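Local coordinates for protein putative neuraminyllactose-binding hemagglutinin homolog (Helicobacter pylori, PDB 3BGH) that is an outer-membrane lipoprotein of the HpaA family that probably acts as an adhesin, with sialyllactose-type glycans as putative ligands, at residues I150-I155 against N195-K200; N105-E110 against M127-L132; V19-H24 against A189-M194. All blocks are in the same frame, centred on the assembly; numbering follows the deposited sequence.

In the fold
All three contacts belong to one layered arrangement, in which helix 186-208 lies over a mixed five-stranded sheet and the N-terminal segment lies over the helix. Interaction 2 pairs two neighbouring strands of that sheet, 98-114 and 123-137. Interaction 1, its centre about 9 Å away, joins the next strand, 144-161, to the helix. Interaction 3, about 11 Å from the centre of interaction 1 and 14 Å from that of interaction 2, ties 19-24 to the same helix through residues 189-194, immediately before those used by interaction 1. Along the chain, interaction 2 closes before interaction 1 opens, and interaction 3 spans interaction 2. Interaction 1 thus links helix to sheet, and interaction 3 adds the first modelled residues.

Interaction 1: I150-I155 against N195-K200; sequences IDVSKI and NQAYHK
Ile155 lays its side chain over Gln196 and Ala197 of helix 186-208, its two branches sharing the work. CG2, anti to the backbone N, rests against the amide end of Gln196, 3.5 Å from Gln196 NE2, while Ile155 CD1 reaches past it to Ala197 CA at 3.8 Å. The delta methyl gets there because CG1 continues fully extended (chi2 179°). Ile155 and Gln196 run alongside each other in opposite directions, so the contact is made with the flank of the glutamine chain as well as with its amide. Ala197, small and buried, lets the two backbones approach to 5.9 Å between the CA atoms of Val152 and Ala197; Val152 CG1 meets Ala197 CB at 4.3 Å, and Val152 also leans on Val201 one turn further on.

This is helix-on-sheet packing at a break in strand 144-161, an outermost strand of the sheet within the chain. The irregular backbone there is shaped by an Asx turn: Asp151 OD1 accepts from Ser153 N at 2.7 Å, from the anti side but tilted 31° out of the carboxylate plane, and from Ser153 OG on the syn lone pair. Two bonds thus hold the carboxylate, and Ser128 OG of the adjoining strand binds both Val152 O and Ile155 N.

Lys200 supplies the polar link across the layers. Extended throughout, it passes Ile150, whose CG2 lies 4.2 Å from Lys200 CG, and delivers its ammonium to the backbone: Lys200 NZ donates to Asp151 O at 2.8 Å, meeting the carbonyl at a C=O...N angle of 153°. The carboxylate of Asp151 stands further off, 5.4 Å from OD1 to Lys200 NZ, where it probably adds a longer-range electrostatic attraction.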
loop_
_atom_site.group_PDB
_atom_site.type_symbol
_atom_site.label_atom_id
_atom_site.label_comp_id
_atom_site.label_asym_id
_atom_site.label_seq_id
_atom_site.Cartn_x
_atom_site.Cartn_y
_atom_site.Cartn_z
ATOM N N ILE A 150 -6.235 -9.360 1.536
ATOM C CA ILE A 150 -5.955 -9.036 2.900
ATOM C C ILE A 150 -5.257 -7.708 2.850
ATOM O O ILE A 150 -4.209 -7.557 2.197
ATOM C CB ILE A 150 -5.094 -10.080 3.594
ATOM C CG1 ILE A 150 -5.563 -11.497 3.252
ATOM C CG2 ILE A 150 -5.116 -9.847 5.078
ATOM C CD1 ILE A 150 -4.680 -12.212 2.223
ATOM N N ASP A 151 -5.895 -6.732 3.464
ATOM C CA ASP A 151 -5.327 -5.435 3.702
ATOM C C ASP A 151 -4.351 -5.546 4.886
ATOM O O ASP A 151 -4.713 -6.026 5.991
ATOM C CB ASP A 151 -6.463 -4.474 4.048
ATOM C CG ASP A 151 -5.992 -3.059 4.345
ATOM O OD1 ASP A 151 -4.778 -2.749 4.372
ATOM O OD2 ASP A 151 -6.875 -2.229 4.586
ATOM N N VAL A 152 -3.126 -5.075 4.663
ATOM C CA VAL A 152 -2.107 -5.125 5.699
ATOM C C VAL A 152 -1.643 -3.711 6.052
ATOM O O VAL A 152 -0.580 -3.529 6.604
ATOM C CB VAL A 152 -0.858 -5.983 5.254
ATOM C CG1 VAL A 152 -1.204 -7.488 5.172
ATOM C CG2 VAL A 152 -0.214 -5.428 3.939
ATOM N N SER A 153 -2.433 -2.703 5.727
ATOM C CA SER A 153 -2.068 -1.332 6.081
ATOM C C SER A 153 -2.509 -0.932 7.499
ATOM O O SER A 153 -3.249 -1.660 8.159
ATOM C CB SER A 153 -2.646 -0.392 5.057
ATOM O OG SER A 153 -4.030 -0.230 5.285
ATOM N N LYS A 154 -2.054 0.232 7.957
ATOM C CA LYS A 154 -2.362 0.754 9.319
ATOM C C LYS A 154 -1.828 -0.052 10.506
ATOM O O LYS A 154 -2.236 0.173 11.651
ATOM C CB LYS A 154 -3.867 1.052 9.512
ATOM C CG LYS A 154 -4.479 1.913 8.432
ATOM C CD LYS A 154 -4.280 3.384 8.669
ATOM C CE LYS A 154 -5.441 4.212 8.030
ATOM N NZ LYS A 154 -5.303 5.678 8.301
ATOM N N ILE A 155 -0.915 -0.972 10.257
ATOM C CA ILE A 155 -0.181 -1.597 11.346
ATOM C C ILE A 155 0.925 -0.693 11.943
ATOM O O ILE A 155 1.838 -0.268 11.231
ATOM C CB ILE A 155 0.344 -2.986 10.927
ATOM C CG1 ILE A 155 -0.862 -3.889 10.550
ATOM C CG2 ILE A 155 1.108 -3.592 12.057
ATOM C CD1 ILE A 155 -0.528 -5.289 10.100
ATOM N N ASN A 195 5.859 -8.895 11.575
ATOM C CA ASN A 195 5.288 -10.026 12.302
ATOM C C ASN A 195 3.790 -9.918 12.394
ATOM O O ASN A 195 3.112 -10.914 12.230
ATOM C CB ASN A 195 5.858 -10.191 13.721
ATOM C CG ASN A 195 7.303 -10.665 13.720
ATOM O OD1 ASN A 195 7.789 -11.196 12.722
ATOM N ND2 ASN A 195 8.001 -10.446 14.818
ATOM N N GLN A 196 3.278 -8.720 12.689
ATOM C CA GLN A 196 1.843 -8.524 12.795
ATOM C C GLN A 196 1.215 -8.696 11.433
ATOM O O GLN A 196 0.134 -9.219 11.337
ATOM C CB GLN A 196 1.487 -7.139 13.312
ATOM C CG GLN A 196 1.581 -6.913 14.793
ATOM C CD GLN A 196 1.111 -5.492 15.173
ATOM O OE1 GLN A 196 1.905 -4.663 15.643
ATOM N NE2 GLN A 196 -0.177 -5.208 14.940
ATOM N N ALA A 197 1.896 -8.276 10.368
ATOM C CA ALA A 197 1.333 -8.483 9.039
ATOM C C ALA A 197 1.337 -9.962 8.648
ATOM O O ALA A 197 0.405 -10.444 7.982
ATOM C CB ALA A 197 2.056 -7.630 7.977
ATOM N N TYR A 198 2.389 -10.679 9.038
ATOM C CA TYR A 198 2.473 -12.086 8.689
ATOM C C TYR A 198 1.343 -12.848 9.393
ATOM O O TYR A 198 0.647 -13.616 8.754
ATOM C CB TYR A 198 3.830 -12.702 9.062
ATOM C CG TYR A 198 3.912 -14.144 8.588
ATOM C CD1 TYR A 198 4.423 -14.463 7.340
ATOM C CD2 TYR A 198 3.416 -15.182 9.372
ATOM C CE1 TYR A 198 4.484 -15.783 6.916
ATOM C CE2 TYR A 198 3.468 -16.495 8.953
ATOM C CZ TYR A 198 3.989 -16.790 7.731
ATOM O OH TYR A 198 4.011 -18.113 7.321
ATOM N N HIS A 199 1.177 -12.618 10.696
ATOM C CA HIS A 199 0.109 -13.210 11.493
ATOM C C HIS A 199 -1.263 -12.932 10.834
ATOM O O HIS A 199 -1.963 -13.884 10.511
ATOM C CB HIS A 199 0.180 -12.708 12.956
ATOM C CG HIS A 199 -0.912 -13.233 13.851
ATOM N ND1 HIS A 199 -0.849 -14.466 14.476
ATOM C CD2 HIS A 199 -2.071 -12.660 14.274
ATOM C CE1 HIS A 199 -1.928 -14.643 15.219
ATOM N NE2 HIS A 199 -2.684 -13.560 15.121
ATOM N N LYS A 200 -1.612 -11.653 10.590
ATOM C CA LYS A 200 -2.858 -11.312 9.901
ATOM C C LYS A 200 -3.069 -12.013 8.547
ATOM O O LYS A 200 -4.196 -12.449 8.275
ATOM C CB LYS A 200 -3.033 -9.792 9.722
ATOM C CG LYS A 200 -4.426 -9.414 9.185
ATOM C CD LYS A 200 -4.581 -7.926 8.792
ATOM C CE LYS A 200 -6.048 -7.550 8.500
ATOM N NZ LYS A 200 -6.306 -6.083 8.300
#

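Interaction 2: N105-E110 against M127-L132; sequences NVAILE and MSSGYL
Ala107 and Ser129 exchange a pair of backbone hydrogen bonds at the middle of the contact, Ala107 N to Ser129 O at 3.0 Å and Ser129 N to Ala107 O at 2.9 Å. The same reciprocal pair of hydrogen bonds recurs two residues away in each direction, between Leu109 and Met127 and between Asn105 and Tyr131, giving six bonds in all. On the face carrying Asn105, Ala107 and Ser129, a water bridges the strands: it accepts from Asn105 ND2 at 2.7 Å and lies 2.8 Å from Ser129 OG. Asn105 CG sits between its backbone N and carbonyl carbon (chi1 79°), which carries the amide back over Gly130, ND2 being 3.7 Å from Gly130 CA. The other end of this amide, OD1, bonds Ser129 OG of the second subunit, so this face lies at the subunit interface.

Gly130 pairs with Val106 at a non-hydrogen-bonded position, where the CA atoms close to 4.3 Å. The glycine lets the strands close in, its CA approaching Asn105 O in a CH...O contact. Beside the water, Ala107 CB touches Ser129 OG at 3.7 Å, and Leu109 lays CB against Met127 O at 3.5 Å. The opposite face bears Val106, Ile108 and Ser128, which are covered by Met194 and Ile193 of helix 186-208. Strands 98-114 and 123-137 thus form an antiparallel beta hairpin with one face turned to the helix and the other to the second subunit.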
loop_
_atom_site.group_PDB
_atom_site.type_symbol
_atom_site.label_atom_id
_atom_site.label_comp_id
_atom_site.label_asym_id
_atom_site.label_seq_id
_atom_site.Cartn_x
_atom_site.Cartn_y
_atom_site.Cartn_z
ATOM N N ASN A 105 2.051 -6.223 -1.871
ATOM C CA ASN A 105 3.152 -5.423 -1.370
ATOM C C ASN A 105 2.900 -5.010 0.019
ATOM O O ASN A 105 1.743 -4.933 0.473
ATOM C CB ASN A 105 3.369 -4.135 -2.225
ATOM C CG ASN A 105 2.381 -3.047 -1.878
ATOM O OD1 ASN A 105 1.225 -3.078 -2.331
ATOM N ND2 ASN A 105 2.805 -2.102 -1.041
ATOM N N VAL A 106 3.994 -4.728 0.703
ATOM C CA VAL A 106 3.941 -4.146 2.027
ATOM C C VAL A 106 5.011 -3.075 2.109
ATOM O O VAL A 106 6.130 -3.261 1.637
ATOM C CB VAL A 106 4.016 -5.201 3.177
ATOM C CG1 VAL A 106 5.297 -5.966 3.140
ATOM C CG2 VAL A 106 3.876 -4.521 4.541
ATOM N N ALA A 107 4.648 -1.924 2.653
ATOM C CA ALA A 107 5.564 -0.818 2.772
ATOM C C ALA A 107 5.477 -0.291 4.178
ATOM O O ALA A 107 4.427 -0.355 4.808
ATOM C CB ALA A 107 5.220 0.251 1.773
ATOM N N ILE A 108 6.599 0.197 4.682
ATOM C CA ILE A 108 6.624 0.821 5.985
ATOM C C ILE A 108 6.979 2.329 5.851
ATOM O O ILE A 108 7.936 2.726 5.178
ATOM C CB ILE A 108 7.499 0.004 6.960
ATOM C CG1 ILE A 108 6.736 -1.281 7.279
ATOM C CG2 ILE A 108 7.778 0.775 8.256
ATOM C CD1 ILE A 108 7.500 -2.354 7.897
ATOM N N LEU A 109 6.115 3.158 6.425
ATOM C CA LEU A 109 6.336 4.592 6.517
ATOM C C LEU A 109 6.887 4.899 7.892
ATOM O O LEU A 109 6.465 4.336 8.891
ATOM C CB LEU A 109 5.036 5.337 6.310
ATOM C CG LEU A 109 4.513 5.467 4.881
ATOM C CD1 LEU A 109 4.121 4.130 4.253
ATOM C CD2 LEU A 109 3.334 6.377 4.924
ATOM N N GLU A 110 7.851 5.800 7.922
ATOM C CA GLU A 110 8.591 6.102 9.135
ATOM C C GLU A 110 8.248 7.492 9.609
ATOM O O GLU A 110 7.909 8.355 8.795
ATOM C CB GLU A 110 10.106 5.956 8.894
ATOM C CG GLU A 110 10.505 4.490 8.695
ATOM C CD GLU A 110 11.985 4.272 8.467
ATOM O OE1 GLU A 110 12.708 5.242 8.171
ATOM O OE2 GLU A 110 12.427 3.102 8.584
ATOM N N MET A 127 4.454 2.997 10.482
ATOM C CA MET A 127 3.153 2.464 10.102
ATOM C C MET A 127 3.214 1.866 8.716
ATOM O O MET A 127 3.807 2.455 7.813
ATOM C CB MET A 127 2.076 3.575 10.133
ATOM C CG MET A 127 0.601 3.076 9.911
ATOM S SD MET A 127 -0.703 4.385 9.919
ATOM C CE MET A 127 -0.299 5.159 8.407
ATOM N N SER A 128 2.559 0.727 8.534
ATOM C CA SER A 128 2.536 0.080 7.251
ATOM C C SER A 128 1.423 0.539 6.307
ATOM O O SER A 128 0.385 1.098 6.711
ATOM C CB SER A 128 2.327 -1.388 7.475
ATOM O OG SER A 128 0.967 -1.534 7.830
ATOM N N SER A 129 1.625 0.215 5.037
ATOM C CA SER A 129 0.567 0.222 4.037
ATOM C C SER A 129 0.792 -1.035 3.207
ATOM O O SER A 129 1.784 -1.746 3.399
ATOM C CB SER A 129 0.666 1.476 3.167
ATOM O OG SER A 129 1.756 1.370 2.273
ATOM N N GLY A 130 -0.101 -1.297 2.275
ATOM C CA GLY A 130 0.003 -2.434 1.401
ATOM C C GLY A 130 -1.222 -3.317 1.472
ATOM O O GLY A 130 -2.160 -3.032 2.154
ATOM N N TYR A 131 -1.179 -4.421 0.765
ATOM C CA TYR A 131 -2.352 -5.159 0.482
ATOM C C TYR A 131 -1.921 -6.450 -0.252
ATOM O O TYR A 131 -1.096 -6.417 -1.160
ATOM C CB TYR A 131 -3.300 -4.285 -0.382
ATOM C CG TYR A 131 -4.636 -4.913 -0.658
ATOM C CD1 TYR A 131 -5.755 -4.607 0.115
ATOM C CD2 TYR A 131 -4.788 -5.835 -1.700
ATOM C CE1 TYR A 131 -7.007 -5.215 -0.130
ATOM C CE2 TYR A 131 -6.048 -6.440 -1.972
ATOM C CZ TYR A 131 -7.133 -6.108 -1.193
ATOM O OH TYR A 131 -8.324 -6.720 -1.472
ATOM N N LEU A 132 -2.455 -7.579 0.192
ATOM C CA LEU A 132 -2.195 -8.851 -0.449
ATOM C C LEU A 132 -3.406 -9.407 -1.139
ATOM O O LEU A 132 -4.528 -9.409 -0.605
ATOM C CB LEU A 132 -1.688 -9.851 0.558
ATOM C CG LEU A 132 -0.172 -9.962 0.556
ATOM C CD1 LEU A 132 0.487 -8.685 1.047
ATOM C CD2 LEU A 132 0.268 -11.148 1.422
HETATM O O HOH W 1 1.416 0.077 -0.235
#

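Interaction 3: V19-H24 against A189-M194; sequences VELHFH and AIRKIM
The 19-24 segment, which has no regular strand or helix but makes an inverse gamma turn centred on Phe23, brings its backbone nearest to helix 186-208 at Leu21 and Arg191, their CA atoms 5.7 Å apart. Arg191 carries the contact. Its chain, bent at chi2 and chi3, brings the guanidinium side-on to Val19, and NE and NH2 both donate to Val19 O, at 3.0 and 2.7 Å, with that oxygen only 3° out of the guanidinium plane. NH2 also makes a salt bridge to Glu20 OE1 at 3.2 Å, the carboxylate and guanidinium planes being turned 48° apart. Nearer the backbone, the Leu21 side chain crosses that of Arg191 at about a right angle, Leu21 CD2 lying 3.4 Å from Arg191 CG, and both Val19 methyls touch Lys192 CG. Further along, the Phe23 ring approaches Met194 obliquely, Phe23 CZ 3.7 Å from Met194 CB; Phe60 and Tyr198 also meet this ring. Arg191 therefore holds the start of the segment by main chain and charge, the doubly bonded carbonyl fixing the guanidinium's rotation and the carboxylate probably strengthening the hold, and Asn195 adds bonds to Glu20 O and His22 N.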
loop_
_atom_site.group_PDB
_atom_site.type_symbol
_atom_site.label_atom_id
_atom_site.label_comp_id
_atom_site.label_asym_id
_atom_site.label_seq_id
_atom_site.Cartn_x
_atom_site.Cartn_y
_atom_site.Cartn_z
ATOM N N VAL A 19 12.986 -7.903 19.803
ATOM C CA VAL A 19 11.981 -8.629 18.988
ATOM C C VAL A 19 12.701 -9.302 17.832
ATOM O O VAL A 19 13.504 -8.677 17.174
ATOM C CB VAL A 19 10.844 -7.666 18.484
ATOM C CG1 VAL A 19 10.047 -8.281 17.331
ATOM C CG2 VAL A 19 9.903 -7.285 19.638
ATOM N N GLU A 20 12.447 -10.583 17.599
ATOM C CA GLU A 20 13.044 -11.264 16.449
ATOM C C GLU A 20 11.965 -11.550 15.413
ATOM O O GLU A 20 10.771 -11.546 15.740
ATOM C CB GLU A 20 13.790 -12.537 16.867
ATOM C CG GLU A 20 15.355 -12.417 16.821
ATOM C CD GLU A 20 15.948 -11.616 17.994
ATOM O OE1 GLU A 20 16.971 -10.900 17.788
ATOM O OE2 GLU A 20 15.387 -11.708 19.120
ATOM N N LEU A 21 12.368 -11.753 14.163
ATOM C CA LEU A 21 11.396 -12.022 13.124
ATOM C C LEU A 21 10.586 -13.235 13.552
ATOM O O LEU A 21 11.116 -14.135 14.189
ATOM C CB LEU A 21 12.078 -12.293 11.802
ATOM C CG LEU A 21 12.543 -11.105 10.974
ATOM C CD1 LEU A 21 13.184 -11.624 9.677
ATOM C CD2 LEU A 21 11.388 -10.184 10.674
ATOM N N HIS A 22 9.298 -13.265 13.238
ATOM C CA HIS A 22 8.521 -14.442 13.572
ATOM C C HIS A 22 7.474 -14.784 12.540
ATOM O O HIS A 22 6.278 -14.666 12.795
ATOM C CB HIS A 22 7.911 -14.348 14.965
ATOM C CG HIS A 22 7.504 -15.676 15.517
ATOM N ND1 HIS A 22 6.200 -15.975 15.856
ATOM C CD2 HIS A 22 8.225 -16.804 15.746
ATOM C CE1 HIS A 22 6.139 -17.222 16.297
ATOM N NE2 HIS A 22 7.354 -17.745 16.242
ATOM N N PHE A 23 7.941 -15.240 11.375
ATOM C CA PHE A 23 7.044 -15.590 10.290
ATOM C C PHE A 23 6.571 -17.049 10.452
ATOM O O PHE A 23 6.896 -17.918 9.661
ATOM C CB PHE A 23 7.692 -15.241 8.931
ATOM C CG PHE A 23 8.107 -13.760 8.804
ATOM C CD1 PHE A 23 7.673 -12.796 9.729
ATOM C CD2 PHE A 23 8.917 -13.332 7.751
ATOM C CE1 PHE A 23 8.048 -11.449 9.607
ATOM C CE2 PHE A 23 9.284 -11.972 7.613
ATOM C CZ PHE A 23 8.847 -11.043 8.534
ATOM N N HIS A 24 5.794 -17.297 11.512
ATOM C CA HIS A 24 5.224 -18.637 11.815
ATOM C C HIS A 24 3.887 -18.492 12.563
ATOM O O HIS A 24 3.784 -17.780 13.567
ATOM C CB HIS A 24 6.238 -19.531 12.593
ATOM C CG HIS A 24 5.759 -20.936 12.882
ATOM N ND1 HIS A 24 5.285 -21.328 14.124
ATOM C CD2 HIS A 24 5.712 -22.043 12.100
ATOM C CE1 HIS A 24 4.953 -22.608 14.088
ATOM N NE2 HIS A 24 5.201 -23.067 12.870
ATOM N N ALA A 189 11.102 -1.789 14.813
ATOM C CA ALA A 189 9.710 -1.479 14.547
ATOM C C ALA A 189 9.212 -2.230 13.289
ATOM O O ALA A 189 8.098 -2.753 13.266
ATOM C CB ALA A 189 9.526 0.021 14.410
ATOM N N ILE A 190 10.081 -2.276 12.279
ATOM C CA ILE A 190 9.881 -3.035 11.046
ATOM C C ILE A 190 9.615 -4.520 11.338
ATOM O O ILE A 190 8.663 -5.124 10.832
ATOM C CB ILE A 190 11.125 -2.881 10.130
ATOM C CG1 ILE A 190 11.201 -1.429 9.635
ATOM C CG2 ILE A 190 11.093 -3.851 8.986
ATOM C CD1 ILE A 190 12.424 -1.095 8.842
ATOM N N ARG A 191 10.465 -5.085 12.175
ATOM C CA ARG A 191 10.311 -6.442 12.642
ATOM C C ARG A 191 8.933 -6.725 13.273
ATOM O O ARG A 191 8.301 -7.744 12.949
ATOM C CB ARG A 191 11.488 -6.789 13.553
ATOM C CG ARG A 191 12.388 -7.812 12.927
ATOM C CD ARG A 191 13.874 -7.583 13.102
ATOM N NE ARG A 191 14.349 -7.942 14.428
ATOM C CZ ARG A 191 15.634 -8.092 14.757
ATOM N NH1 ARG A 191 16.606 -7.954 13.851
ATOM N NH2 ARG A 191 15.947 -8.401 16.006
ATOM N N LYS A 192 8.464 -5.807 14.124
ATOM C CA LYS A 192 7.147 -5.897 14.798
ATOM C C LYS A 192 5.987 -5.762 13.845
ATOM O O LYS A 192 5.041 -6.540 13.906
ATOM C CB LYS A 192 7.007 -4.829 15.884
ATOM C CG LYS A 192 7.803 -5.104 17.174
ATOM C CD LYS A 192 7.345 -4.223 18.306
ATOM C CE LYS A 192 8.228 -2.985 18.437
ATOM N NZ LYS A 192 7.575 -1.950 19.320
ATOM N N ILE A 193 6.071 -4.785 12.951
ATOM C CA ILE A 193 5.028 -4.533 11.984
ATOM C C ILE A 193 4.862 -5.712 11.040
ATOM O O ILE A 193 3.729 -6.161 10.803
ATOM C CB ILE A 193 5.288 -3.197 11.225
ATOM C CG1 ILE A 193 4.959 -2.018 12.163
ATOM C CG2 ILE A 193 4.512 -3.149 9.904
ATOM C CD1 ILE A 193 5.491 -0.654 11.726
ATOM N N MET A 194 5.993 -6.216 10.533
ATOM C CA MET A 194 6.016 -7.372 9.640
ATOM C C MET A 194 5.475 -8.640 10.322
ATOM O O MET A 194 4.751 -9.394 9.692
ATOM C CB MET A 194 7.430 -7.664 9.069
ATOM C CG MET A 194 8.195 -6.496 8.485
ATOM S SD MET A 194 8.770 -6.887 6.841
ATOM C CE MET A 194 7.179 -6.648 6.071
#